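Local atomic coordinates of cell surface protein (Putative S-layer protein) (PDB entry 5NJL), a protein that is a cell-surface protein of Clostridioides difficile, probably part of the S-layer, that has an extended three-domain fold and shows cell adhesion in vitro. Residues 101-105 / 132-138; 151-155 / 187-193; 211-215 / 270-274. One frame throughout, in Å; residues are numbered along the deposited sequence.

Contact 1: residues 101-105 / 132-138; sequences SADLS and YDSAKDK. With SO4 (sulfate ion), chain U.
Tyr132 lies along the first turn of helix 101-115, its CB 3.8 Å from Ser105 CA. With CG anti to the backbone N (chi1 169°), the ring runs back toward the helix start: CD2 nears Ser105 CB, while CD1 meets Leu104 CB, oblique to the ring, at 3.7 Å. Farther out, Ser101 O stands 4.0 Å above one ring face, offset toward the rim; Ser134 N stands over the opposite face, likewise off-centre. At the tip, Tyr132 OH touches Ser101 CB and donates to Asp137 OD1 over 2.6 Å.

That carboxylate oxygen also accepts from Ser101 OG at 2.6 Å. The serine meets it on the syn side and the phenol on the anti side, both from one face of the carboxylate and 25° and 31° out of its plane. Two short bonds grip OD1; the serine's ties the turn to the helix, while the tyrosine's braces the turn itself. Ser101 N, at the helix start, donates to a sulfate O4 at 2.9 Å.

Asp137 and Lys138 both face Asp133, a G1 beta bulge in the hairpin joining strands 126-133 and 138-145; the first turn of helix 101-115 packs against this end of the three-stranded antiparallel sheet.

Contact 2: residues 151-155 / 187-193; sequences TSKTI and VNKIVKL. With SO4 (sulfate ion), chain I.
Thr151 and Asn188 set their side chains roughly perpendicular where a short 3-10 turn, 187-189, packs against the edge strand 152-158 of a three-stranded antiparallel sheet. Asn188 CG lies 3.6 Å from Thr151 CB, and its amide ND2 approaches the methyl CG2. The threonine hydroxyl is placed between its backbone N and carbonyl carbon (chi1 76°), which turns OG1 to receive Asn188 N at 3.2 Å with an N-H...O angle of 152°. Thr151 OG1 is also hydrogen-bonded to Asp145 OD2, and Asp145 OD1 takes Val187 N, so this one carboxylate of strand 138-145 positions both sides of the junction.

Two residues on, Lys153 starts its chain anti to the backbone N and bends at chi2 (75°), passing two backbone carbonyls in turn: CB lies 3.4 Å from Val187 O, and CE and NZ both lie 3.1 Å from Ile190 O. The first of these oxygens already accepts Ile190 N, the bond that closes the 3-10 turn. From that turn Lys189 NZ donates to a sulfate O4 at 3.1 Å, an ion also bound by Ser173 OG.

At the far end the contact becomes apolar. Ile155 and Leu193 lie side by side, pointing opposite ways, with Ile155 CG2 4.1 Å from Leu193 CD1. Ile190 and Leu193 also reach Ile122 of helix 122-125 and residues of strand 138-145, which places this end in the buried interior of the domain. Val191 and Lys192 form a classic beta bulge opposite Val171.

Polar bridging reappears beside the bulge: a water donates to Val191 O at 2.6 Å and accepts a weak bond from Lys153 NZ.

Contact 3: residues 211-215 / 270-274; sequences IKNSD and KAIEL. With SO4 (sulfate ion), chain H.
Lys212 sets off beside its backbone N (chi1 -68°) and then runs extended, whereas Glu273 places CG anti to its own N (chi1 -172°) and turns its carboxylate to meet the ammonium. The two side chains come together nearly at right angles and close a salt bridge: Glu273 OE1 accepts Lys212 NZ at 2.8 Å through its syn lone pair, with a weaker bond from NZ to Glu273 OE2 at 3.2 Å. Lys212 CD and CE pass near the same carboxylate, so the lysine's aliphatic end lies against it as well.

The backbones join beyond this bridge. Asp215 N donates to Ala271 O at 2.9 Å, and Glu273 N returns a bond to Asp215 O at 3.0 Å. Asp215 thus bonds to the residues on either side of Ile272, the evidence for a parallel bridge. On the face shared by these two paired residues, Ile272 CD1 packs on Asp215 CB at 3.8 Å.

Ser214 CB faces Glu273 CB, and its OG bonds to Asn70 OD1. Asn70 ND2 in turn bonds to Ile272 O, bracing the junction from a third segment. Asn213 ND2 donates to a sulfate also held by Lys11 NZ. Asn213 centres an inverse gamma turn, a kink through which the chain leaves strand 204-212 of one mixed sheet and enters edge strand 215-219 of another, parallel to 271-278.

Contacts 1 and 2 belong to the same part of the molecule: both reach the three-stranded antiparallel sheet 126-133, 138-145 and 152-158, with centres about 20 Å apart and nearest atoms about 7 Å apart. Contact 1 lies at the hairpin between its first two strands, contact 2 along its third. Contact 3 lies on the opposite side of the chain's centre, about 54 Å from contact 1 and about 66 Å from contact 2 between centres, at a junction of two other sheets. That separation agrees with an extended three-domain shape. Each contact binds a different sulfate, probably from the crystallisation liquor, so these ions do not define a common site.

Contact 1: residues 101-105 / 132-138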
ATOM      1  N   SER A 101       6.155 -17.424  -9.517  1.00 32.37           N
ATOM      2  CA  SER A 101       6.899 -18.557 -10.056  1.00 33.91           C
ATOM      3  C   SER A 101       8.400 -18.342 -10.086  1.00 33.72           C
ATOM      4  O   SER A 101       9.156 -19.264  -9.738  1.00 34.68           O
ATOM      5  CB  SER A 101       6.367 -18.921 -11.445  1.00 35.33           C
ATOM      6  OG  SER A 101       4.995 -19.332 -11.344  1.00 36.84           O
ATOM      7  N   ALA A 102       8.842 -17.130 -10.426  1.00 33.86           N
ATOM      8  CA  ALA A 102      10.277 -16.790 -10.463  1.00 33.64           C
ATOM      9  C   ALA A 102      10.977 -16.878  -9.100  1.00 32.00           C
ATOM     10  O   ALA A 102      12.147 -17.252  -9.026  1.00 30.14           O
ATOM     11  CB  ALA A 102      10.496 -15.401 -11.070  1.00 36.46           C
ATOM     12  N   ASP A 103      10.278 -16.511  -8.034  1.00 29.27           N
ATOM     13  CA  ASP A 103      10.800 -16.658  -6.688  1.00 29.35           C
ATOM     14  C   ASP A 103      11.039 -18.141  -6.319  1.00 25.62           C
ATOM     15  O   ASP A 103      12.037 -18.467  -5.678  1.00 27.19           O
ATOM     16  CB  ASP A 103       9.823 -16.069  -5.654  1.00 30.68           C
ATOM     17  CG  ASP A 103       9.755 -14.541  -5.671  1.00 35.37           C
ATOM     18  OD1 ASP A 103      10.666 -13.883  -6.221  1.00 35.25           O
ATOM     19  OD2 ASP A 103       8.786 -14.007  -5.080  1.00 32.89           O
ATOM     20  N   LEU A 104      10.118 -19.016  -6.699  1.00 27.77           N
ATOM     21  CA  LEU A 104      10.276 -20.456  -6.434  1.00 28.55           C
ATOM     22  C   LEU A 104      11.450 -21.029  -7.242  1.00 30.60           C
ATOM     23  O   LEU A 104      12.272 -21.771  -6.722  1.00 27.09           O
ATOM     24  CB  LEU A 104       9.014 -21.227  -6.748  1.00 26.85           C
ATOM     25  CG  LEU A 104       7.798 -20.845  -5.912  1.00 28.17           C
ATOM     26  CD1 LEU A 104       6.572 -21.508  -6.484  1.00 29.53           C
ATOM     27  CD2 LEU A 104       7.960 -21.216  -4.456  1.00 27.61           C
ATOM     28  N   SER A 105      11.533 -20.634  -8.507  1.00 30.66           N
ATOM     29  CA  SER A 105      12.596 -21.047  -9.375  1.00 31.01           C
ATOM     30  C   SER A 105      13.955 -20.593  -8.880  1.00 30.65           C
ATOM     31  O   SER A 105      14.900 -21.389  -8.871  1.00 28.92           O
ATOM     32  CB  SER A 105      12.335 -20.487 -10.782  1.00 35.18           C
ATOM     33  OG  SER A 105      13.281 -21.025 -11.648  1.00 38.49           O
ATOM     34  N   TYR A 132      12.239 -26.982  -9.064  1.00 27.09           N
ATOM     35  CA  TYR A 132      11.091 -26.127  -9.369  1.00 28.21           C
ATOM     36  C   TYR A 132      10.306 -26.837 -10.467  1.00 29.46           C
ATOM     37  O   TYR A 132      10.812 -27.065 -11.556  1.00 29.48           O
ATOM     38  CB  TYR A 132      11.457 -24.669  -9.758  1.00 32.60           C
ATOM     39  CG  TYR A 132      10.228 -23.968 -10.313  1.00 35.37           C
ATOM     40  CD1 TYR A 132       9.125 -23.735  -9.506  1.00 38.05           C
ATOM     41  CD2 TYR A 132      10.120 -23.644 -11.676  1.00 39.45           C
ATOM     42  CE1 TYR A 132       7.964 -23.153 -10.001  1.00 39.78           C
ATOM     43  CE2 TYR A 132       8.960 -23.045 -12.183  1.00 42.78           C
ATOM     44  CZ  TYR A 132       7.881 -22.806 -11.344  1.00 44.18           C
ATOM     45  OH  TYR A 132       6.700 -22.253 -11.828  1.00 47.49           O
ATOM     46  N   ASP A 133       9.102 -27.261 -10.136  1.00 30.91           N
ATOM     47  CA  ASP A 133       8.226 -27.941 -11.061  1.00 35.13           C
ATOM     48  C   ASP A 133       7.409 -26.853 -11.742  1.00 38.68           C
ATOM     49  O   ASP A 133       6.502 -26.281 -11.128  1.00 35.38           O
ATOM     50  CB  ASP A 133       7.346 -28.944 -10.330  1.00 35.48           C
ATOM     51  CG  ASP A 133       6.546 -29.842 -11.284  1.00 38.19           C
ATOM     52  OD1 ASP A 133       5.818 -29.322 -12.158  1.00 42.00           O
ATOM     53  OD2 ASP A 133       6.624 -31.069 -11.149  1.00 43.16           O
ATOM     54  N   SER A 134       7.781 -26.557 -12.997  1.00 37.24           N
ATOM     55  CA  SER A 134       7.123 -25.537 -13.832  1.00 44.61           C
ATOM     56  C   SER A 134       5.646 -25.780 -14.025  1.00 41.30           C
ATOM     57  O   SER A 134       4.875 -24.839 -14.124  1.00 45.68           O
ATOM     58  CB  SER A 134       7.750 -25.496 -15.230  1.00 45.86           C
ATOM     59  OG  SER A 134       9.122 -25.184 -15.172  1.00 50.65           O
ATOM     60  N   ALA A 135       5.263 -27.043 -14.100  1.00 42.61           N
ATOM     61  CA  ALA A 135       3.882 -27.407 -14.379  1.00 46.70           C
ATOM     62  C   ALA A 135       2.969 -27.185 -13.180  1.00 48.64           C
ATOM     63  O   ALA A 135       1.907 -26.582 -13.325  1.00 47.89           O
ATOM     64  CB  ALA A 135       3.799 -28.853 -14.824  1.00 45.34           C
ATOM     65  N   LYS A 136       3.367 -27.721 -12.023  1.00 46.40           N
ATOM     66  CA  LYS A 136       2.583 -27.614 -10.771  1.00 45.16           C
ATOM     67  C   LYS A 136       2.769 -26.275 -10.062  1.00 40.39           C
ATOM     68  O   LYS A 136       2.008 -25.954  -9.157  1.00 42.01           O
ATOM     69  CB  LYS A 136       2.995 -28.691  -9.772  1.00 48.21           C
ATOM     70  CG  LYS A 136       2.712 -30.118 -10.190  1.00 56.85           C
ATOM     71  CD  LYS A 136       3.324 -31.111  -9.207  1.00 59.26           C
ATOM     72  CE  LYS A 136       2.759 -30.976  -7.795  1.00 65.86           C
ATOM     73  NZ  LYS A 136       3.193 -32.089  -6.903  1.00 65.85           N
ATOM     74  N   ASP A 137       3.821 -25.546 -10.434  1.00 37.52           N
ATOM     75  CA  ASP A 137       4.188 -24.299  -9.807  1.00 37.54           C
ATOM     76  C   ASP A 137       4.538 -24.468  -8.306  1.00 34.39           C
ATOM     77  O   ASP A 137       4.042 -23.737  -7.444  1.00 30.68           O
ATOM     78  CB  ASP A 137       3.047 -23.298 -10.004  1.00 39.61           C
ATOM     79  CG  ASP A 137       3.513 -21.903 -10.050  1.00 39.62           C
ATOM     80  OD1 ASP A 137       4.724 -21.648 -10.213  1.00 41.77           O
ATOM     81  OD2 ASP A 137       2.631 -21.041  -9.932  1.00 47.26           O
ATOM     82  N   LYS A 138       5.424 -25.425  -8.031  1.00 30.81           N
ATOM     83  CA  LYS A 138       5.870 -25.737  -6.674  1.00 28.64           C
ATOM     84  C   LYS A 138       7.386 -25.903  -6.587  1.00 26.79           C
ATOM     85  O   LYS A 138       8.020 -26.369  -7.541  1.00 27.85           O
ATOM     86  CB  LYS A 138       5.215 -27.042  -6.205  1.00 30.63           C
ATOM     87  CG  LYS A 138       3.691 -27.011  -6.145  1.00 34.04           C
ATOM     88  CD  LYS A 138       3.152 -25.986  -5.163  1.00 34.67           C
ATOM     89  CE  LYS A 138       1.621 -25.953  -5.193  1.00 37.43           C
ATOM     90  NZ  LYS A 138       1.056 -24.852  -4.359  1.00 35.12           N
TER
HETATM   91  S   SO4 U 420       3.648 -15.266 -11.902  1.00 92.47           S
HETATM   92  O1  SO4 U 420       4.733 -14.250 -11.936  1.00 82.43           O
HETATM   93  O2  SO4 U 420       2.358 -14.544 -11.790  1.00 89.23           O
HETATM   94  O3  SO4 U 420       3.697 -16.025 -13.179  1.00 81.15           O
HETATM   95  O4  SO4 U 420       3.759 -16.212 -10.738  1.00 67.86           O

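Contact 2: residues 151-155 / 187-193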
ATOM      1  N   THR A 151      16.843 -42.404   5.941  1.00 24.45           N
ATOM      2  CA  THR A 151      15.463 -42.018   5.682  1.00 23.45           C
ATOM      3  C   THR A 151      15.417 -40.833   4.737  1.00 23.42           C
ATOM      4  O   THR A 151      16.442 -40.228   4.421  1.00 22.38           O
ATOM      5  CB  THR A 151      14.685 -41.658   6.987  1.00 24.40           C
ATOM      6  OG1 THR A 151      15.058 -40.359   7.480  1.00 24.39           O
ATOM      7  CG2 THR A 151      14.885 -42.733   8.081  1.00 25.73           C
ATOM      8  N   SER A 152      14.209 -40.497   4.304  1.00 21.69           N
ATOM      9  CA  SER A 152      13.999 -39.400   3.358  1.00 22.23           C
ATOM     10  C   SER A 152      12.800 -38.561   3.742  1.00 23.97           C
ATOM     11  O   SER A 152      11.941 -38.978   4.552  1.00 22.31           O
ATOM     12  CB  SER A 152      13.801 -39.952   1.943  1.00 22.87           C
ATOM     13  OG  SER A 152      12.616 -40.745   1.851  1.00 24.50           O
ATOM     14  N   LYS A 153      12.708 -37.397   3.121  1.00 22.86           N
ATOM     15  CA  LYS A 153      11.558 -36.510   3.315  1.00 22.89           C
ATOM     16  C   LYS A 153      11.444 -35.634   2.081  1.00 22.82           C
ATOM     17  O   LYS A 153      12.457 -35.153   1.563  1.00 22.66           O
ATOM     18  CB  LYS A 153      11.776 -35.637   4.549  1.00 24.39           C
ATOM     19  CG  LYS A 153      10.638 -34.688   4.849  1.00 27.42           C
ATOM     20  CD  LYS A 153       9.462 -35.461   5.438  1.00 29.62           C
ATOM     21  CE  LYS A 153       8.216 -34.608   5.452  1.00 36.15           C
ATOM     22  NZ  LYS A 153       7.181 -35.368   6.199  1.00 37.84           N
ATOM     23  N   THR A 154      10.225 -35.445   1.605  1.00 22.14           N
ATOM     24  CA  THR A 154       9.948 -34.499   0.550  1.00 23.86           C
ATOM     25  C   THR A 154       8.992 -33.446   1.095  1.00 25.94           C
ATOM     26  O   THR A 154       7.957 -33.789   1.690  1.00 22.92           O
ATOM     27  CB  THR A 154       9.363 -35.198  -0.697  1.00 26.48           C
ATOM     28  OG1 THR A 154      10.386 -35.996  -1.289  1.00 24.75           O
ATOM     29  CG2 THR A 154       8.926 -34.170  -1.745  1.00 27.07           C
ATOM     30  N   ILE A 155       9.311 -32.178   0.848  1.00 24.22           N
ATOM     31  CA  ILE A 155       8.515 -31.037   1.313  1.00 27.26           C
ATOM     32  C   ILE A 155       8.158 -30.210   0.085  1.00 26.82           C
ATOM     33  O   ILE A 155       9.048 -29.915  -0.733  1.00 23.36           O
ATOM     34  CB  ILE A 155       9.344 -30.145   2.273  1.00 29.18           C
ATOM     35  CG1 ILE A 155       9.810 -30.921   3.516  1.00 33.26           C
ATOM     36  CG2 ILE A 155       8.592 -28.886   2.687  1.00 30.51           C
ATOM     37  CD1 ILE A 155       8.703 -31.290   4.464  1.00 36.69           C
ATOM     38  N   VAL A 187      15.829 -37.218   8.914  1.00 25.65           N
ATOM     39  CA  VAL A 187      15.047 -36.228   8.136  1.00 24.59           C
ATOM     40  C   VAL A 187      13.563 -36.574   8.046  1.00 25.20           C
ATOM     41  O   VAL A 187      12.729 -35.669   7.863  1.00 24.56           O
ATOM     42  CB  VAL A 187      15.620 -35.952   6.734  1.00 24.04           C
ATOM     43  CG1 VAL A 187      16.996 -35.305   6.852  1.00 25.01           C
ATOM     44  CG2 VAL A 187      15.648 -37.186   5.863  1.00 23.47           C
ATOM     45  N   ASN A 188      13.202 -37.856   8.140  1.00 25.73           N
ATOM     46  CA  ASN A 188      11.777 -38.221   8.088  1.00 26.32           C
ATOM     47  C   ASN A 188      10.968 -37.749   9.297  1.00 25.21           C
ATOM     48  O   ASN A 188       9.777 -37.854   9.260  1.00 26.77           O
ATOM     49  CB  ASN A 188      11.523 -39.711   7.824  1.00 26.89           C
ATOM     50  CG  ASN A 188      11.906 -40.611   8.987  1.00 28.43           C
ATOM     51  OD1 ASN A 188      12.662 -40.251   9.891  1.00 29.13           O
ATOM     52  ND2 ASN A 188      11.393 -41.822   8.935  1.00 32.63           N
ATOM     53  N   LYS A 189      11.608 -37.227  10.321  1.00 25.16           N
ATOM     54  CA  LYS A 189      10.901 -36.566  11.429  1.00 30.08           C
ATOM     55  C   LYS A 189      10.548 -35.068  11.167  1.00 29.79           C
ATOM     56  O   LYS A 189       9.835 -34.454  11.965  1.00 28.28           O
ATOM     57  CB  LYS A 189      11.717 -36.699  12.706  1.00 32.43           C
ATOM     58  CG  LYS A 189      11.974 -38.147  13.122  1.00 37.71           C
ATOM     59  CD  LYS A 189      10.683 -38.961  13.254  1.00 42.90           C
ATOM     60  CE  LYS A 189      10.913 -40.287  13.967  1.00 48.96           C
ATOM     61  NZ  LYS A 189       9.726 -41.171  13.829  1.00 51.44           N
ATOM     62  N   ILE A 190      11.021 -34.510  10.050  1.00 27.92           N
ATOM     63  CA  ILE A 190      10.711 -33.122   9.672  1.00 27.41           C
ATOM     64  C   ILE A 190       9.273 -33.086   9.212  1.00 27.67           C
ATOM     65  O   ILE A 190       8.854 -33.894   8.385  1.00 27.53           O
ATOM     66  CB  ILE A 190      11.626 -32.596   8.553  1.00 27.54           C
ATOM     67  CG1 ILE A 190      13.053 -32.507   9.058  1.00 26.14           C
ATOM     68  CG2 ILE A 190      11.138 -31.227   8.025  1.00 28.83           C
ATOM     69  CD1 ILE A 190      14.075 -32.261   7.965  1.00 26.46           C
ATOM     70  N   VAL A 191       8.512 -32.164   9.789  1.00 28.16           N
ATOM     71  CA  VAL A 191       7.153 -31.872   9.381  1.00 28.80           C
ATOM     72  C   VAL A 191       7.145 -30.590   8.566  1.00 27.70           C
ATOM     73  O   VAL A 191       6.429 -30.501   7.573  1.00 28.35           O
ATOM     74  CB  VAL A 191       6.210 -31.768  10.598  1.00 30.19           C
ATOM     75  CG1 VAL A 191       4.847 -31.186  10.203  1.00 31.52           C
ATOM     76  CG2 VAL A 191       6.030 -33.148  11.223  1.00 31.65           C
ATOM     77  N   LYS A 192       7.922 -29.605   8.972  1.00 25.78           N
ATOM     78  CA  LYS A 192       8.091 -28.419   8.157  1.00 28.91           C
ATOM     79  C   LYS A 192       9.458 -27.839   8.340  1.00 27.25           C
ATOM     80  O   LYS A 192      10.109 -28.045   9.372  1.00 29.49           O
ATOM     81  CB  LYS A 192       6.978 -27.393   8.433  1.00 33.44           C
ATOM     82  CG  LYS A 192       6.811 -26.957   9.859  1.00 35.02           C
ATOM     83  CD  LYS A 192       5.510 -26.154  10.055  1.00 36.43           C
ATOM     84  CE  LYS A 192       5.353 -25.804  11.522  1.00 35.93           C
ATOM     85  NZ  LYS A 192       4.190 -24.956  11.862  1.00 37.63           N
ATOM     86  N   LEU A 193       9.934 -27.179   7.298  1.00 25.71           N
ATOM     87  CA  LEU A 193      11.242 -26.582   7.316  1.00 25.85           C
ATOM     88  C   LEU A 193      11.220 -25.275   8.097  1.00 29.00           C
ATOM     89  O   LEU A 193      10.181 -24.600   8.193  1.00 27.24           O
ATOM     90  CB  LEU A 193      11.755 -26.351   5.914  1.00 27.80           C
ATOM     91  CG  LEU A 193      11.879 -27.579   5.022  1.00 27.03           C
ATOM     92  CD1 LEU A 193      12.142 -27.135   3.602  1.00 28.06           C
ATOM     93  CD2 LEU A 193      13.019 -28.450   5.536  1.00 29.09           C
TER
HETATM   94  S   SO4 I 408       6.423 -39.326  15.044  1.00113.34           S
HETATM   95  O1  SO4 I 408       7.633 -39.022  15.848  1.00112.34           O
HETATM   96  O2  SO4 I 408       5.819 -38.087  14.508  1.00112.38           O
HETATM   97  O3  SO4 I 408       5.439 -40.026  15.907  1.00108.77           O
HETATM   98  O4  SO4 I 408       6.800 -40.185  13.895  1.00116.06           O
HETATM   99  O   HOH W   1       5.394 -32.581   6.324  1.00 37.84           O

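Contact 3: residues 211-215 / 270-274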
ATOM      1  N   ILE A 211      -9.217  17.541   1.194  1.00 34.26           N
ATOM      2  CA  ILE A 211     -10.366  18.103   1.869  1.00 30.87           C
ATOM      3  C   ILE A 211     -10.470  19.550   1.383  1.00 31.62           C
ATOM      4  O   ILE A 211      -9.525  20.294   1.496  1.00 30.55           O
ATOM      5  CB  ILE A 211     -10.212  18.102   3.403  1.00 31.63           C
ATOM      6  CG1 ILE A 211      -9.909  16.690   3.924  1.00 31.26           C
ATOM      7  CG2 ILE A 211     -11.498  18.600   4.052  1.00 31.19           C
ATOM      8  CD1 ILE A 211      -9.414  16.706   5.361  1.00 33.50           C
ATOM      9  N   LYS A 212     -11.622  19.911   0.837  1.00 32.88           N
ATOM     10  CA  LYS A 212     -11.819  21.235   0.248  1.00 34.49           C
ATOM     11  C   LYS A 212     -12.975  21.898   0.942  1.00 30.49           C
ATOM     12  O   LYS A 212     -14.066  21.324   1.027  1.00 28.60           O
ATOM     13  CB  LYS A 212     -12.109  21.108  -1.243  1.00 37.52           C
ATOM     14  CG  LYS A 212     -10.916  20.614  -2.035  1.00 42.01           C
ATOM     15  CD  LYS A 212     -11.227  20.467  -3.521  1.00 44.88           C
ATOM     16  CE  LYS A 212     -10.032  19.906  -4.272  1.00 47.58           C
ATOM     17  NZ  LYS A 212     -10.159  19.999  -5.754  1.00 48.90           N
ATOM     18  N   ASN A 213     -12.748  23.098   1.465  1.00 31.99           N
ATOM     19  CA  ASN A 213     -13.849  23.859   2.062  1.00 33.80           C
ATOM     20  C   ASN A 213     -14.546  24.653   0.940  1.00 34.48           C
ATOM     21  O   ASN A 213     -14.346  25.865   0.788  1.00 32.48           O
ATOM     22  CB  ASN A 213     -13.356  24.794   3.162  1.00 32.75           C
ATOM     23  CG  ASN A 213     -14.498  25.409   3.957  1.00 33.22           C
ATOM     24  OD1 ASN A 213     -15.658  25.015   3.818  1.00 31.27           O
ATOM     25  ND2 ASN A 213     -14.162  26.343   4.830  1.00 32.04           N
ATOM     26  N   SER A 214     -15.327  23.926   0.155  1.00 33.73           N
ATOM     27  CA  SER A 214     -15.966  24.458  -1.040  1.00 36.88           C
ATOM     28  C   SER A 214     -17.154  23.589  -1.401  1.00 38.31           C
ATOM     29  O   SER A 214     -17.268  22.429  -0.942  1.00 37.52           O
ATOM     30  CB  SER A 214     -15.021  24.446  -2.238  1.00 38.77           C
ATOM     31  OG  SER A 214     -13.737  24.935  -1.942  1.00 41.81           O
ATOM     32  N   ASP A 215     -18.034  24.162  -2.221  1.00 38.00           N
ATOM     33  CA  ASP A 215     -19.193  23.466  -2.773  1.00 38.12           C
ATOM     34  C   ASP A 215     -18.709  23.003  -4.136  1.00 37.80           C
ATOM     35  O   ASP A 215     -18.376  23.834  -4.995  1.00 38.25           O
ATOM     36  CB  ASP A 215     -20.389  24.439  -2.879  1.00 43.07           C
ATOM     37  CG  ASP A 215     -21.717  23.743  -3.234  1.00 47.68           C
ATOM     38  OD1 ASP A 215     -21.719  22.614  -3.770  1.00 52.32           O
ATOM     39  OD2 ASP A 215     -22.775  24.346  -2.988  1.00 52.82           O
ATOM     40  N   LYS A 270     -20.955  32.254  -1.316  1.00 30.67           N
ATOM     41  CA  LYS A 270     -20.608  30.851  -1.062  1.00 33.14           C
ATOM     42  C   LYS A 270     -19.336  30.481  -1.817  1.00 32.86           C
ATOM     43  O   LYS A 270     -19.178  30.831  -2.995  1.00 29.83           O
ATOM     44  CB  LYS A 270     -21.750  29.914  -1.504  1.00 36.92           C
ATOM     45  CG  LYS A 270     -21.581  28.446  -1.095  1.00 39.39           C
ATOM     46  CD  LYS A 270     -22.874  27.627  -1.199  1.00 43.20           C
ATOM     47  CE  LYS A 270     -23.660  27.597   0.111  1.00 48.61           C
ATOM     48  NZ  LYS A 270     -24.919  26.771   0.044  1.00 53.40           N
ATOM     49  N   ALA A 271     -18.464  29.721  -1.160  1.00 29.35           N
ATOM     50  CA  ALA A 271     -17.226  29.221  -1.771  1.00 29.44           C
ATOM     51  C   ALA A 271     -17.541  28.050  -2.704  1.00 29.92           C
ATOM     52  O   ALA A 271     -18.124  27.016  -2.278  1.00 31.73           O
ATOM     53  CB  ALA A 271     -16.276  28.758  -0.679  1.00 32.07           C
ATOM     54  N   ILE A 272     -17.171  28.202  -3.969  1.00 27.90           N
ATOM     55  CA  ILE A 272     -17.462  27.229  -5.001  1.00 29.75           C
ATOM     56  C   ILE A 272     -16.143  26.748  -5.590  1.00 31.66           C
ATOM     57  O   ILE A 272     -15.203  27.534  -5.753  1.00 31.72           O
ATOM     58  CB  ILE A 272     -18.291  27.848  -6.145  1.00 31.02           C
ATOM     59  CG1 ILE A 272     -19.565  28.527  -5.621  1.00 31.24           C
ATOM     60  CG2 ILE A 272     -18.589  26.817  -7.234  1.00 32.46           C
ATOM     61  CD1 ILE A 272     -20.534  27.650  -4.875  1.00 32.39           C
ATOM     62  N   GLU A 273     -16.076  25.455  -5.914  1.00 34.03           N
ATOM     63  CA  GLU A 273     -15.037  24.980  -6.812  1.00 37.40           C
ATOM     64  C   GLU A 273     -15.635  24.144  -7.908  1.00 37.06           C
ATOM     65  O   GLU A 273     -16.225  23.079  -7.674  1.00 35.77           O
ATOM     66  CB  GLU A 273     -13.935  24.177  -6.129  1.00 41.93           C
ATOM     67  CG  GLU A 273     -12.809  23.903  -7.113  1.00 46.74           C
ATOM     68  CD  GLU A 273     -11.878  22.808  -6.656  1.00 54.46           C
ATOM     69  OE1 GLU A 273     -12.318  21.631  -6.632  1.00 58.35           O
ATOM     70  OE2 GLU A 273     -10.720  23.135  -6.342  1.00 52.51           O
ATOM     71  N   LEU A 274     -15.423  24.625  -9.117  1.00 38.13           N
ATOM     72  CA  LEU A 274     -16.021  24.058 -10.285  1.00 42.45           C
ATOM     73  C   LEU A 274     -14.899  23.357 -11.045  1.00 41.29           C
ATOM     74  O   LEU A 274     -13.904  23.981 -11.394  1.00 40.98           O
ATOM     75  CB  LEU A 274     -16.617  25.191 -11.120  1.00 45.70           C
ATOM     76  CG  LEU A 274     -17.526  24.824 -12.282  1.00 50.44           C
ATOM     77  CD1 LEU A 274     -18.555  23.769 -11.890  1.00 52.13           C
ATOM     78  CD2 LEU A 274     -18.200  26.099 -12.786  1.00 51.32           C
TER
HETATM   79  S   SO4 H 407     -16.968  26.709   8.085  1.00 84.04           S
HETATM   80  O1  SO4 H 407     -16.278  26.584   9.393  1.00 86.08           O
HETATM   81  O2  SO4 H 407     -18.027  27.741   8.220  1.00 85.24           O
HETATM   82  O3  SO4 H 407     -17.611  25.406   7.776  1.00 79.97           O
HETATM   83  O4  SO4 H 407     -16.018  27.121   7.017  1.00 67.26           O